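Local coordinates for putative ATP-grasp superfamily protein (Archaeoglobus fulgidus, PDB 3DF7) that is of unknown function but, as a putative member of the ATP-grasp superfamily, probably binds ATP and a metal ion, at residues L132-P140 with I149-D157. Residues are numbered along the deposited sequence; the frame is centred on the assembly and turned at random.
Sequences LDCKFIIKP and IGFSDEVPD
Ile138 and Gly150 form a single antiparallel bridge, a hydrogen-bonded pair: Ile138 N donates to Gly150 O (2.8 Å, nearly straight at 172°), and Gly150 N returns a longer bond to Ile138 O (3.2 Å). That carbonyl also receives a CA-H...O contact from Ile149. Two residues away on each segment, a water stands in for a direct bond, accepting from Ser152 N and donating to Phe136 O. Ile138 has the largest share of the contact. Its CB stays 4.1 Å from Gly150 O; CG1, set between backbone N and carbonyl carbon (chi1 61°), passes the same oxygen at 3.4 Å; CG2 turns to Glu154 O and Val155 CG2; and CD1 presses tightly on Ser152 CB (3.4 Å) and meets Pro156 CD tip to tip. Ser152 OG, anti to its own N, hydrogen-bonds to a lone pair of Glu154 O (2.7 Å). Phe136 lies on this same side, its CZ 3.3 Å from Ser152 O. On the other side of the strand, Ile137 sends CD1 to Ile149 CG2 and CG2 to Phe151 CE1 (3.6 Å), while Lys135 CE comes obliquely to that ring; Phe193 meets the Phe151 ring edge-to-face. The returning loop meets one edge of strand 136-140 through this single bridge, the other edge pairing with strand 159-163. The unit probably corresponds to the glycine-rich loop of the small ATP-grasp subdomain, which in relatives folds over ATP.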
# COMPACT_ATOMS: atom_id res chain seq x y z
N LEU A 132 -18.17 19.86 6.71
CA LEU A 132 -17.35 20.58 7.68
C LEU A 132 -17.36 22.06 7.33
O LEU A 132 -17.64 22.42 6.19
CB LEU A 132 -15.91 20.07 7.64
CG LEU A 132 -15.65 18.66 8.17
CD1 LEU A 132 -14.27 18.17 7.74
CD2 LEU A 132 -15.76 18.67 9.69
N ASP A 133 -17.06 22.91 8.30
CA ASP A 133 -17.03 24.35 8.05
C ASP A 133 -15.77 24.73 7.30
O ASP A 133 -15.77 25.66 6.50
CB ASP A 133 -17.10 25.13 9.37
CG ASP A 133 -18.47 25.06 10.01
OD1 ASP A 133 -19.47 25.20 9.28
OD2 ASP A 133 -18.54 24.88 11.25
N CYS A 134 -14.69 24.00 7.56
CA CYS A 134 -13.41 24.26 6.90
C CYS A 134 -13.43 23.64 5.51
O CYS A 134 -14.27 22.80 5.21
CB CYS A 134 -12.27 23.64 7.71
SG CYS A 134 -12.39 21.84 7.93
N LYS A 135 -12.50 24.07 4.65
CA LYS A 135 -12.41 23.52 3.31
C LYS A 135 -12.23 22.01 3.47
O LYS A 135 -11.33 21.56 4.18
CB LYS A 135 -11.21 24.11 2.57
CG LYS A 135 -10.95 23.49 1.21
CD LYS A 135 -9.68 24.05 0.61
CE LYS A 135 -9.38 23.42 -0.74
NZ LYS A 135 -8.16 24.02 -1.36
N PHE A 136 -13.08 21.24 2.81
CA PHE A 136 -13.01 19.79 2.91
C PHE A 136 -13.32 19.09 1.60
O PHE A 136 -13.85 19.69 0.67
CB PHE A 136 -13.99 19.30 3.99
CG PHE A 136 -15.44 19.35 3.57
CD1 PHE A 136 -16.05 18.24 2.99
CD2 PHE A 136 -16.18 20.52 3.73
CE1 PHE A 136 -17.38 18.28 2.57
CE2 PHE A 136 -17.52 20.58 3.32
CZ PHE A 136 -18.12 19.46 2.74
N ILE A 137 -12.97 17.81 1.53
CA ILE A 137 -13.25 17.00 0.36
C ILE A 137 -13.96 15.78 0.91
O ILE A 137 -13.88 15.51 2.10
CB ILE A 137 -11.96 16.55 -0.37
CG1 ILE A 137 -11.01 15.86 0.61
CG2 ILE A 137 -11.28 17.74 -1.02
CD1 ILE A 137 -9.75 15.33 -0.03
N ILE A 138 -14.67 15.06 0.05
CA ILE A 138 -15.35 13.86 0.52
C ILE A 138 -14.62 12.65 -0.05
O ILE A 138 -13.95 12.74 -1.07
CB ILE A 138 -16.82 13.81 0.07
CG1 ILE A 138 -16.92 13.81 -1.45
CG2 ILE A 138 -17.58 14.98 0.68
CD1 ILE A 138 -18.30 13.45 -1.97
N LYS A 139 -14.73 11.53 0.65
CA LYS A 139 -14.11 10.30 0.20
C LYS A 139 -14.84 9.11 0.80
O LYS A 139 -15.39 9.20 1.90
CB LYS A 139 -12.62 10.28 0.57
CG LYS A 139 -12.32 10.38 2.05
CD LYS A 139 -10.98 11.08 2.29
CE LYS A 139 -9.83 10.42 1.54
NZ LYS A 139 -8.55 11.18 1.71
N PRO A 140 -14.89 7.99 0.06
CA PRO A 140 -15.58 6.79 0.56
C PRO A 140 -14.97 6.32 1.87
O PRO A 140 -13.75 6.37 2.04
CB PRO A 140 -15.37 5.78 -0.57
CG PRO A 140 -15.24 6.65 -1.79
CD PRO A 140 -14.35 7.76 -1.29
N ILE A 149 -13.08 10.58 -4.60
CA ILE A 149 -12.63 11.70 -3.79
C ILE A 149 -12.76 13.02 -4.56
O ILE A 149 -12.47 13.08 -5.75
CB ILE A 149 -11.16 11.53 -3.37
CG1 ILE A 149 -10.98 10.23 -2.59
CG2 ILE A 149 -10.72 12.71 -2.52
CD1 ILE A 149 -9.54 9.94 -2.20
N GLY A 150 -13.18 14.06 -3.86
CA GLY A 150 -13.33 15.36 -4.50
C GLY A 150 -14.17 16.32 -3.69
O GLY A 150 -14.65 15.99 -2.60
N PHE A 151 -14.36 17.52 -4.23
CA PHE A 151 -15.16 18.53 -3.56
C PHE A 151 -16.64 18.19 -3.72
O PHE A 151 -17.06 17.66 -4.74
CB PHE A 151 -14.89 19.92 -4.17
CG PHE A 151 -13.50 20.42 -3.94
CD1 PHE A 151 -13.00 20.56 -2.65
CD2 PHE A 151 -12.69 20.76 -5.01
CE1 PHE A 151 -11.71 21.03 -2.43
CE2 PHE A 151 -11.39 21.23 -4.81
CZ PHE A 151 -10.90 21.37 -3.51
N SER A 152 -17.41 18.49 -2.68
CA SER A 152 -18.84 18.23 -2.69
C SER A 152 -19.49 19.03 -1.58
O SER A 152 -18.95 19.13 -0.48
CB SER A 152 -19.11 16.74 -2.48
OG SER A 152 -20.50 16.46 -2.48
N ASP A 153 -20.65 19.62 -1.87
CA ASP A 153 -21.34 20.41 -0.86
C ASP A 153 -21.93 19.50 0.21
O ASP A 153 -21.99 19.87 1.38
CB ASP A 153 -22.44 21.25 -1.50
CG ASP A 153 -21.90 22.22 -2.53
OD1 ASP A 153 -21.36 21.76 -3.56
OD2 ASP A 153 -22.01 23.44 -2.31
N GLU A 154 -22.35 18.31 -0.19
CA GLU A 154 -22.93 17.36 0.75
C GLU A 154 -22.09 16.09 0.88
O GLU A 154 -21.23 15.81 0.05
CB GLU A 154 -24.34 16.97 0.30
CG GLU A 154 -25.32 18.13 0.26
CD GLU A 154 -25.48 18.82 1.60
OE1 GLU A 154 -25.77 18.13 2.60
OE2 GLU A 154 -25.31 20.06 1.66
N VAL A 155 -22.33 15.35 1.96
CA VAL A 155 -21.61 14.10 2.19
C VAL A 155 -22.56 12.95 1.91
O VAL A 155 -23.50 12.71 2.68
CB VAL A 155 -21.11 13.99 3.64
CG1 VAL A 155 -20.35 12.68 3.82
CG2 VAL A 155 -20.23 15.18 3.99
N PRO A 156 -22.35 12.22 0.81
CA PRO A 156 -23.25 11.10 0.52
C PRO A 156 -23.08 9.95 1.51
O PRO A 156 -22.04 9.84 2.17
CB PRO A 156 -22.84 10.70 -0.90
CG PRO A 156 -21.38 11.01 -0.92
CD PRO A 156 -21.32 12.35 -0.23
N ASP A 157 -24.10 9.11 1.63
CA ASP A 157 -24.06 7.98 2.54
C ASP A 157 -22.87 7.10 2.19
O ASP A 157 -22.64 6.79 1.03
CB ASP A 157 -25.36 7.17 2.43
CG ASP A 157 -26.58 7.96 2.86
OD1 ASP A 157 -26.75 9.09 2.37
OD2 ASP A 157 -27.36 7.44 3.69
O HOH W 1 -16.18 19.61 -0.51